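Local coordinates for protein serine-tRNA ligase (Naegleria fowleri, PDB 6BLJ) that probably attaches serine to its cognate tRNA in an ATP-dependent reaction and is bound here to adenosine monophosphate, at residues R177-P182 / G401-E406; I12-E17 / E24-S29; N58-F63 / D94-F99. One frame throughout, in Å; residues are numbered along the deposited sequence. Where two conformers were deposited one is given.

Interaction 1: R177-P182 / G401-E406; sequences RPKVDP and GNEYRE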
# COMPACT_ATOMS: atom_id res chain seq x y z
N ARG A 177 -32.46 8.03 -25.99
CA ARG A 177 -32.51 9.18 -26.86
C ARG A 177 -31.25 9.20 -27.74
O ARG A 177 -30.18 8.78 -27.30
CB ARG A 177 -32.61 10.47 -26.04
CG ARG A 177 -31.28 10.88 -25.31
CD ARG A 177 -31.55 12.07 -24.37
NE ARG A 177 -31.60 13.33 -25.11
CZ ARG A 177 -31.91 14.51 -24.58
NH1 ARG A 177 -32.23 14.61 -23.30
NH2 ARG A 177 -31.92 15.59 -25.35
N PRO A 178 -31.37 9.66 -28.99
CA PRO A 178 -30.19 9.75 -29.86
C PRO A 178 -29.20 10.78 -29.36
O PRO A 178 -29.56 11.75 -28.69
CB PRO A 178 -30.77 10.17 -31.22
CG PRO A 178 -32.12 10.72 -30.94
CD PRO A 178 -32.60 10.18 -29.62
N LYS A 179 -27.93 10.55 -29.68
CA LYS A 179 -26.89 11.50 -29.27
C LYS A 179 -27.10 12.85 -29.94
O LYS A 179 -26.85 13.89 -29.32
CB LYS A 179 -25.51 10.92 -29.61
CG LYS A 179 -25.30 9.51 -29.01
CD LYS A 179 -23.91 8.94 -29.28
CE LYS A 179 -22.89 9.47 -28.29
NZ LYS A 179 -21.58 8.76 -28.41
N VAL A 180 -27.59 12.84 -31.17
CA VAL A 180 -27.90 14.05 -31.93
C VAL A 180 -29.38 14.03 -32.25
O VAL A 180 -29.89 13.05 -32.81
CB VAL A 180 -27.05 14.14 -33.21
CG1 VAL A 180 -27.41 15.38 -34.00
CG2 VAL A 180 -25.56 14.16 -32.85
N ASP A 181 -30.08 15.09 -31.88
CA ASP A 181 -31.50 15.18 -32.17
C ASP A 181 -31.74 15.24 -33.68
O ASP A 181 -31.20 16.15 -34.34
CB ASP A 181 -32.13 16.39 -31.48
CG ASP A 181 -33.64 16.47 -31.72
OD1 ASP A 181 -34.07 16.77 -32.85
OD2 ASP A 181 -34.41 16.24 -30.76
N PRO A 182 -32.52 14.33 -34.25
CA PRO A 182 -32.72 14.34 -35.71
C PRO A 182 -33.42 15.59 -36.24
O PRO A 182 -33.29 15.89 -37.44
CB PRO A 182 -33.57 13.08 -35.97
CG PRO A 182 -34.21 12.79 -34.64
CD PRO A 182 -33.21 13.20 -33.61
N GLY A 401 -18.82 4.86 -28.93
CA GLY A 401 -18.52 3.52 -28.47
C GLY A 401 -18.61 3.31 -26.97
O GLY A 401 -18.61 2.15 -26.53
N ASN A 402 -18.70 4.37 -26.16
CA ASN A 402 -18.72 4.23 -24.71
C ASN A 402 -20.09 4.55 -24.12
O ASN A 402 -20.18 4.97 -22.96
CB ASN A 402 -17.67 5.12 -24.06
CG ASN A 402 -16.26 4.76 -24.49
OD1 ASN A 402 -15.81 3.63 -24.30
ND2 ASN A 402 -15.55 5.73 -25.06
N GLU A 403 -21.16 4.34 -24.89
CA GLU A 403 -22.47 4.84 -24.50
C GLU A 403 -23.13 4.01 -23.39
O GLU A 403 -23.90 4.55 -22.60
CB GLU A 403 -23.40 4.91 -25.71
CG GLU A 403 -22.98 5.93 -26.77
CD GLU A 403 -21.98 5.37 -27.78
OE1 GLU A 403 -21.67 4.16 -27.72
OE2 GLU A 403 -21.50 6.14 -28.63
N TYR A 404 -22.86 2.70 -23.32
CA TYR A 404 -23.41 1.85 -22.27
C TYR A 404 -22.35 1.64 -21.18
O TYR A 404 -21.29 1.08 -21.46
CB TYR A 404 -23.88 0.51 -22.83
CG TYR A 404 -25.25 0.58 -23.47
CD1 TYR A 404 -26.39 0.68 -22.68
CD2 TYR A 404 -25.41 0.56 -24.85
CE1 TYR A 404 -27.66 0.76 -23.23
CE2 TYR A 404 -26.70 0.64 -25.44
CZ TYR A 404 -27.81 0.75 -24.60
OH TYR A 404 -29.09 0.84 -25.09
N ARG A 405 -22.65 2.08 -19.95
CA ARG A 405 -21.73 1.93 -18.84
C ARG A 405 -22.45 1.35 -17.63
O ARG A 405 -23.61 1.66 -17.37
CB ARG A 405 -21.09 3.28 -18.45
CG ARG A 405 -20.29 3.96 -19.58
CD ARG A 405 -19.08 3.15 -20.04
NE ARG A 405 -18.10 2.91 -18.97
CZ ARG A 405 -17.14 3.76 -18.60
NH1 ARG A 405 -17.00 4.95 -19.19
NH2 ARG A 405 -16.31 3.42 -17.63
N GLU A 406 -21.71 0.52 -16.88
CA GLU A 406 -22.29 -0.17 -15.73
C GLU A 406 -22.75 0.82 -14.66
O GLU A 406 -22.04 1.76 -14.30
CB GLU A 406 -21.27 -1.16 -15.16
CG GLU A 406 -20.08 -0.55 -14.42
CD GLU A 406 -18.99 0.00 -15.33
OE1 GLU A 406 -19.17 -0.01 -16.57
OE2 GLU A 406 -17.96 0.46 -14.80
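Glu403 OE2 is gripped by two donors, Lys179 and the backbone of Gly401. The bond from Lys179 NZ to Glu403 OE2 is 2.6 Å long. It is a short salt bridge and uses the anti lone pair of the oxygen, the one turned away from OE1. Gly401 N donates to Glu403 OE2 at 3.0 Å from the syn side, 31° out of the carboxylate plane. The carboxylate therefore folds back over its own loop while it faces the lysine.

The torsions explain this fold. The Glu403 chain bends at chi2 (87°), which swings the carboxylate round to Gly401. The lysine chain bends at chi3 (82°) before NZ arrives, and the two side chains cross at about a right angle. The lysine methylenes come near too, with Lys179 CE 3.9 Å from Glu403 CG. Lys179 NZ has a second acceptor, Ala398 O, so the ammonium ties two points of the loop between strands 387-394 and 404-412.

The contact lies at the surface of the catalytic part of the chain. It joins the loop after strand 168-173 to the turn that leads into strand 404-412. That strand belongs to the mainly antiparallel sheet of the class II synthetase core, which carries the nucleotide pocket. Further along it, Glu406 touches the bound adenosine monophosphate.

The contact is a single ion pair with little buried surface. Its strength probably depends on solvent and salt, but the second partner of each charged group should restrict how far either can swing.

Interaction 2: I12-E17 / E24-S29; sequences INLFRE and EIIRES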
# COMPACT_ATOMS: atom_id res chain seq x y z
N ILE A 12 -14.81 -29.88 0.54
CA ILE A 12 -13.78 -30.90 0.39
C ILE A 12 -14.37 -32.18 -0.18
O ILE A 12 -13.71 -32.87 -0.96
CB ILE A 12 -13.06 -31.14 1.73
CG1 ILE A 12 -11.90 -32.14 1.56
CG2 ILE A 12 -14.03 -31.56 2.82
CD1 ILE A 12 -10.88 -31.72 0.53
N ASN A 13 -15.63 -32.48 0.15
CA ASN A 13 -16.25 -33.71 -0.35
C ASN A 13 -16.37 -33.72 -1.87
O ASN A 13 -16.27 -34.79 -2.48
CB ASN A 13 -17.63 -33.90 0.30
CG ASN A 13 -17.53 -34.51 1.69
OD1 ASN A 13 -16.63 -35.30 1.96
ND2 ASN A 13 -18.46 -34.16 2.57
N LEU A 14 -16.57 -32.56 -2.49
CA LEU A 14 -16.68 -32.51 -3.95
C LEU A 14 -15.40 -33.01 -4.62
O LEU A 14 -15.44 -33.52 -5.74
CB LEU A 14 -16.99 -31.08 -4.40
CG LEU A 14 -17.39 -30.90 -5.87
CD1 LEU A 14 -18.65 -31.70 -6.20
CD2 LEU A 14 -17.58 -29.42 -6.19
N PHE A 15 -14.26 -32.90 -3.93
CA PHE A 15 -12.99 -33.37 -4.47
C PHE A 15 -12.82 -34.88 -4.40
O PHE A 15 -11.90 -35.41 -5.04
CB PHE A 15 -11.82 -32.73 -3.72
CG PHE A 15 -11.69 -31.24 -3.89
CD1 PHE A 15 -12.54 -30.37 -3.21
CD2 PHE A 15 -10.69 -30.70 -4.69
CE1 PHE A 15 -12.41 -29.00 -3.34
CE2 PHE A 15 -10.56 -29.32 -4.83
CZ PHE A 15 -11.43 -28.47 -4.16
N ARG A 16 -13.66 -35.58 -3.64
CA ARG A 16 -13.41 -36.98 -3.27
C ARG A 16 -14.23 -37.92 -4.14
O ARG A 16 -15.44 -38.10 -3.94
CB ARG A 16 -13.71 -37.23 -1.79
CG ARG A 16 -12.73 -36.56 -0.84
CD ARG A 16 -13.24 -36.61 0.58
NE ARG A 16 -12.28 -36.05 1.52
CZ ARG A 16 -12.59 -35.59 2.72
NH1 ARG A 16 -13.86 -35.62 3.14
NH2 ARG A 16 -11.65 -35.10 3.51
N GLU A 17 -13.57 -38.49 -5.14
CA GLU A 17 -14.26 -39.37 -6.07
C GLU A 17 -14.82 -40.59 -5.34
O GLU A 17 -15.86 -41.12 -5.73
CB GLU A 17 -13.29 -39.73 -7.19
CG GLU A 17 -13.95 -39.98 -8.53
CD GLU A 17 -12.91 -40.26 -9.62
OE1 GLU A 17 -11.71 -40.20 -9.30
OE2 GLU A 17 -13.30 -40.45 -10.80
N GLU A 24 -13.91 -33.29 -11.36
CA GLU A 24 -13.88 -32.71 -12.70
C GLU A 24 -14.76 -31.47 -12.80
O GLU A 24 -14.47 -30.56 -13.58
CB GLU A 24 -14.30 -33.76 -13.74
CG GLU A 24 -14.17 -33.27 -15.18
CD GLU A 24 -12.74 -32.93 -15.56
OE1 GLU A 24 -11.80 -33.44 -14.91
OE2 GLU A 24 -12.56 -32.12 -16.49
N ILE A 25 -15.81 -31.40 -11.99
CA ILE A 25 -16.62 -30.18 -11.92
C ILE A 25 -15.77 -29.00 -11.48
O ILE A 25 -15.89 -27.89 -12.00
CB ILE A 25 -17.82 -30.41 -10.98
CG1 ILE A 25 -18.86 -31.28 -11.66
CG2 ILE A 25 -18.46 -29.08 -10.55
CD1 ILE A 25 -19.94 -31.72 -10.74
N ILE A 26 -14.87 -29.24 -10.51
CA ILE A 26 -14.00 -28.18 -10.02
C ILE A 26 -12.94 -27.82 -11.05
O ILE A 26 -12.58 -26.65 -11.22
CB ILE A 26 -13.36 -28.59 -8.68
CG1 ILE A 26 -14.41 -29.25 -7.77
CG2 ILE A 26 -12.75 -27.37 -7.99
CD1 ILE A 26 -13.85 -29.79 -6.45
N ARG A 27 -12.41 -28.83 -11.76
CA ARG A 27 -11.45 -28.52 -12.82
C ARG A 27 -12.12 -27.69 -13.91
O ARG A 27 -11.54 -26.70 -14.39
CB ARG A 27 -10.87 -29.81 -13.41
CG ARG A 27 -9.94 -30.53 -12.46
CD ARG A 27 -9.19 -31.66 -13.14
NE ARG A 27 -8.70 -32.62 -12.16
CZ ARG A 27 -9.34 -33.73 -11.82
NH1 ARG A 27 -10.50 -34.04 -12.40
NH2 ARG A 27 -8.83 -34.54 -10.92
N GLU A 28 -13.33 -28.08 -14.30
CA GLU A 28 -14.05 -27.33 -15.32
C GLU A 28 -14.33 -25.90 -14.86
O GLU A 28 -14.22 -24.96 -15.66
CB GLU A 28 -15.35 -28.05 -15.68
CG GLU A 28 -16.00 -27.56 -16.97
CD GLU A 28 -15.12 -27.75 -18.20
OE1 GLU A 28 -15.20 -26.92 -19.12
OE2 GLU A 28 -14.34 -28.73 -18.24
N SER A 29 -14.67 -25.71 -13.58
CA SER A 29 -14.89 -24.35 -13.08
C SER A 29 -13.61 -23.54 -13.13
O SER A 29 -13.62 -22.36 -13.50
CB SER A 29 -15.46 -24.39 -11.65
OG SER A 29 -15.76 -23.09 -11.14
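Ile26 reaches Leu14 and Phe15 because its longer branch is extended. CG1 lies beside the backbone N, and chi2 of 176° carries CD1 outward from helix 23-32. Leu14 comes from the other segment with CG opposite its own backbone N (chi1 -169°), which turns CD2 toward the helix. The Phe15 ring lies across the path of the isoleucine.

Ile26 CD1 meets the Phe15 ring over one face. It lies 3.3 Å from the ring centroid and 5° off the ring normal, so it is almost centred. All six ring carbons are at similar distances, from 3.5 Å for Phe15 CE1 to Ile26 CD1 up to 3.7 Å for Phe15 CE2 to the same methyl. This is a close CH-pi contact, with the Phe15 and Ile26 side chains crossing at about a right angle.

Leu14 takes the flank. It slides past Ile26 in the opposite direction, and Leu14 CD2 packs 3.5 Å from Ile26 CG1. The same methyl is 4.5 Å from Ile25 CG2, a looser touch.

Both segments lie in the N-terminal domain of the seryl-tRNA synthetase, which in relatives forms the helical tRNA-binding arm. The contact folds the chain before helix 23-32 back onto that helix. Phe15 also packs on Val43 of helix 38-76 and Leu147 of helix 114-147, and Ile26 packs on Val40. The short segment is thus wedged between helix 23-32 and the base of the two long helices.

The contact is wholly apolar across the two segments. Its stability should come from dispersion and from the burial of hydrocarbon, and the centred methyl probably keeps one face of the Phe15 ring in close contact.

Interaction 3: N58-F63 / D94-F99; sequences NHIKSF and DVYALF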
# COMPACT_ATOMS: atom_id res chain seq x y z
N ASN A 58 -3.62 -43.88 14.00
CA ASN A 58 -4.39 -44.96 14.60
C ASN A 58 -3.55 -46.23 14.75
O ASN A 58 -3.75 -46.99 15.71
CB ASN A 58 -5.66 -45.20 13.78
CG ASN A 58 -6.61 -44.02 13.85
OD1 ASN A 58 -6.69 -43.35 14.89
ND2 ASN A 58 -7.30 -43.72 12.75
N HIS A 59 -2.61 -46.48 13.83
CA HIS A 59 -1.71 -47.62 13.97
C HIS A 59 -0.81 -47.46 15.20
O HIS A 59 -0.60 -48.42 15.95
CB HIS A 59 -0.85 -47.75 12.71
CG HIS A 59 0.11 -48.91 12.75
ND1 HIS A 59 -0.16 -50.08 13.41
CD2 HIS A 59 1.35 -49.05 12.22
CE1 HIS A 59 0.86 -50.91 13.28
NE2 HIS A 59 1.79 -50.31 12.56
N ILE A 60 -0.30 -46.25 15.42
CA ILE A 60 0.54 -46.01 16.59
C ILE A 60 -0.27 -46.15 17.87
O ILE A 60 0.19 -46.74 18.85
CB ILE A 60 1.19 -44.62 16.50
CG1 ILE A 60 2.05 -44.50 15.24
CG2 ILE A 60 2.07 -44.37 17.72
CD1 ILE A 60 2.45 -43.04 14.95
N LYS A 61 -1.51 -45.63 17.86
CA LYS A 61 -2.36 -45.69 19.04
C LYS A 61 -2.69 -47.12 19.45
O LYS A 61 -2.89 -47.39 20.64
CB LYS A 61 -3.65 -44.90 18.80
CG LYS A 61 -3.57 -43.44 19.15
CD LYS A 61 -4.72 -42.66 18.52
CE LYS A 61 -4.95 -41.33 19.23
NZ LYS A 61 -5.88 -40.43 18.48
N SER A 62 -2.73 -48.05 18.50
CA SER A 62 -3.01 -49.43 18.85
C SER A 62 -1.91 -50.04 19.70
O SER A 62 -2.16 -51.01 20.42
CB SER A 62 -3.21 -50.28 17.59
OG SER A 62 -1.98 -50.49 16.91
N PHE A 63 -0.68 -49.51 19.59
CA PHE A 63 0.44 -49.99 20.40
C PHE A 63 0.15 -49.84 21.89
O PHE A 63 0.61 -50.66 22.70
CB PHE A 63 1.72 -49.21 20.06
CG PHE A 63 2.20 -49.38 18.64
CD1 PHE A 63 1.63 -50.32 17.78
CD2 PHE A 63 3.21 -48.57 18.14
CE1 PHE A 63 2.07 -50.46 16.48
CE2 PHE A 63 3.66 -48.71 16.84
CZ PHE A 63 3.10 -49.66 16.01
N ASP A 94 13.56 -47.90 16.94
CA ASP A 94 12.50 -48.33 16.03
C ASP A 94 11.40 -49.09 16.76
O ASP A 94 11.41 -50.33 16.76
CB ASP A 94 13.09 -49.20 14.92
CG ASP A 94 12.10 -49.49 13.81
OD1 ASP A 94 11.03 -48.84 13.77
OD2 ASP A 94 12.40 -50.38 12.98
N VAL A 95 10.44 -48.39 17.36
CA VAL A 95 9.43 -49.11 18.13
C VAL A 95 8.50 -49.90 17.21
O VAL A 95 7.89 -50.88 17.65
CB VAL A 95 8.59 -48.17 19.02
CG1 VAL A 95 9.47 -47.54 20.08
CG2 VAL A 95 7.89 -47.11 18.19
N TYR A 96 8.37 -49.48 15.95
CA TYR A 96 7.48 -50.17 15.01
C TYR A 96 7.85 -51.64 14.83
O TYR A 96 6.96 -52.47 14.61
CB TYR A 96 7.51 -49.45 13.67
CG TYR A 96 6.90 -48.07 13.72
CD1 TYR A 96 5.55 -47.88 13.47
CD2 TYR A 96 7.68 -46.95 14.01
CE1 TYR A 96 4.98 -46.64 13.50
CE2 TYR A 96 7.11 -45.68 14.05
CZ TYR A 96 5.76 -45.54 13.80
OH TYR A 96 5.15 -44.31 13.82
N ALA A 97 9.14 -51.98 14.92
CA ALA A 97 9.54 -53.35 14.63
C ALA A 97 9.03 -54.34 15.67
O ALA A 97 8.99 -55.54 15.39
CB ALA A 97 11.07 -53.44 14.52
N LEU A 98 8.62 -53.87 16.85
CA LEU A 98 8.15 -54.76 17.91
C LEU A 98 6.69 -55.15 17.75
O LEU A 98 6.25 -56.12 18.38
CB LEU A 98 8.34 -54.13 19.29
CG LEU A 98 9.71 -54.09 19.97
CD1 LEU A 98 10.70 -53.24 19.19
CD2 LEU A 98 9.57 -53.57 21.40
N PHE A 99 5.92 -54.42 16.94
CA PHE A 99 4.47 -54.58 16.94
C PHE A 99 3.94 -55.17 15.64
O PHE A 99 2.75 -55.03 15.34
CB PHE A 99 3.81 -53.23 17.24
CG PHE A 99 4.07 -52.75 18.64
CD1 PHE A 99 3.30 -53.21 19.70
CD2 PHE A 99 5.11 -51.87 18.92
CE1 PHE A 99 3.54 -52.78 21.01
CE2 PHE A 99 5.37 -51.44 20.22
CZ PHE A 99 4.58 -51.89 21.26
O HOH W 1 4.51 -51.99 13.32
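The Phe63 ring has Phe99 stacked on one face, while Tyr96 CD1 meets its edge in plane. Its opposite face carries His59 O and Ile60 CA from its own helix, both toward the rim.

Phe63 and Phe99 form an offset stack, with planes at 12° and centroids 4.2 Å apart. The overlap runs beyond the rings: Phe99 CB is 3.4 Å from Phe63 CE1, and Phe63 CB lies over the Phe99 face, 4.1 Å from its centroid. Phe63 and Tyr96 instead form an offset edge-to-face pair, with planes at 76°. The edge of Phe63, with CE2 and CZ foremost, points toward the face of Tyr96; Phe63 CE2 is 4.0 Å from Tyr96 CD1.

Ile60 meets the far end of the tyrosine. Its extended chi2 (167°) carries CD1 to the hydroxyl, with Ile60 CD1 3.2 Å from Tyr96 OH. A water links the two segments, donating to Tyr96 O at 2.8 Å and lying 3.3 Å from His59 NE2.

The cluster joins helix 38-76, one of the two long helices of the arm, to the segment between short helices 89-93 and 101-105 near the arm's outer end. Ile66 and Ile67 of the same long helix also pack on Phe99.

Three aromatic rings set in two orientations give a contact built on dispersion and ring quadrupoles, which probably fixes the connecting segment against the helix.

Overall arrangement
Interactions 2 and 3 are buried contacts within the N-terminal domain, and interaction 1 is a surface contact on the catalytic part. Helix 38-76 runs through both buried contacts: its start packs on interaction 2, and a later part of it forms one side of interaction 3. Their centres are 35 Å apart, and their nearest atoms about 13 Å. Interactions 1 and 3 lie on opposite sides of the chain's centre, with centres 77 Å apart. The chemistry follows the place. At the base of the arm, aliphatic groups meet one ring; farther out, aromatic rings meet one another. At the catalytic surface, a charged pair joins two loops.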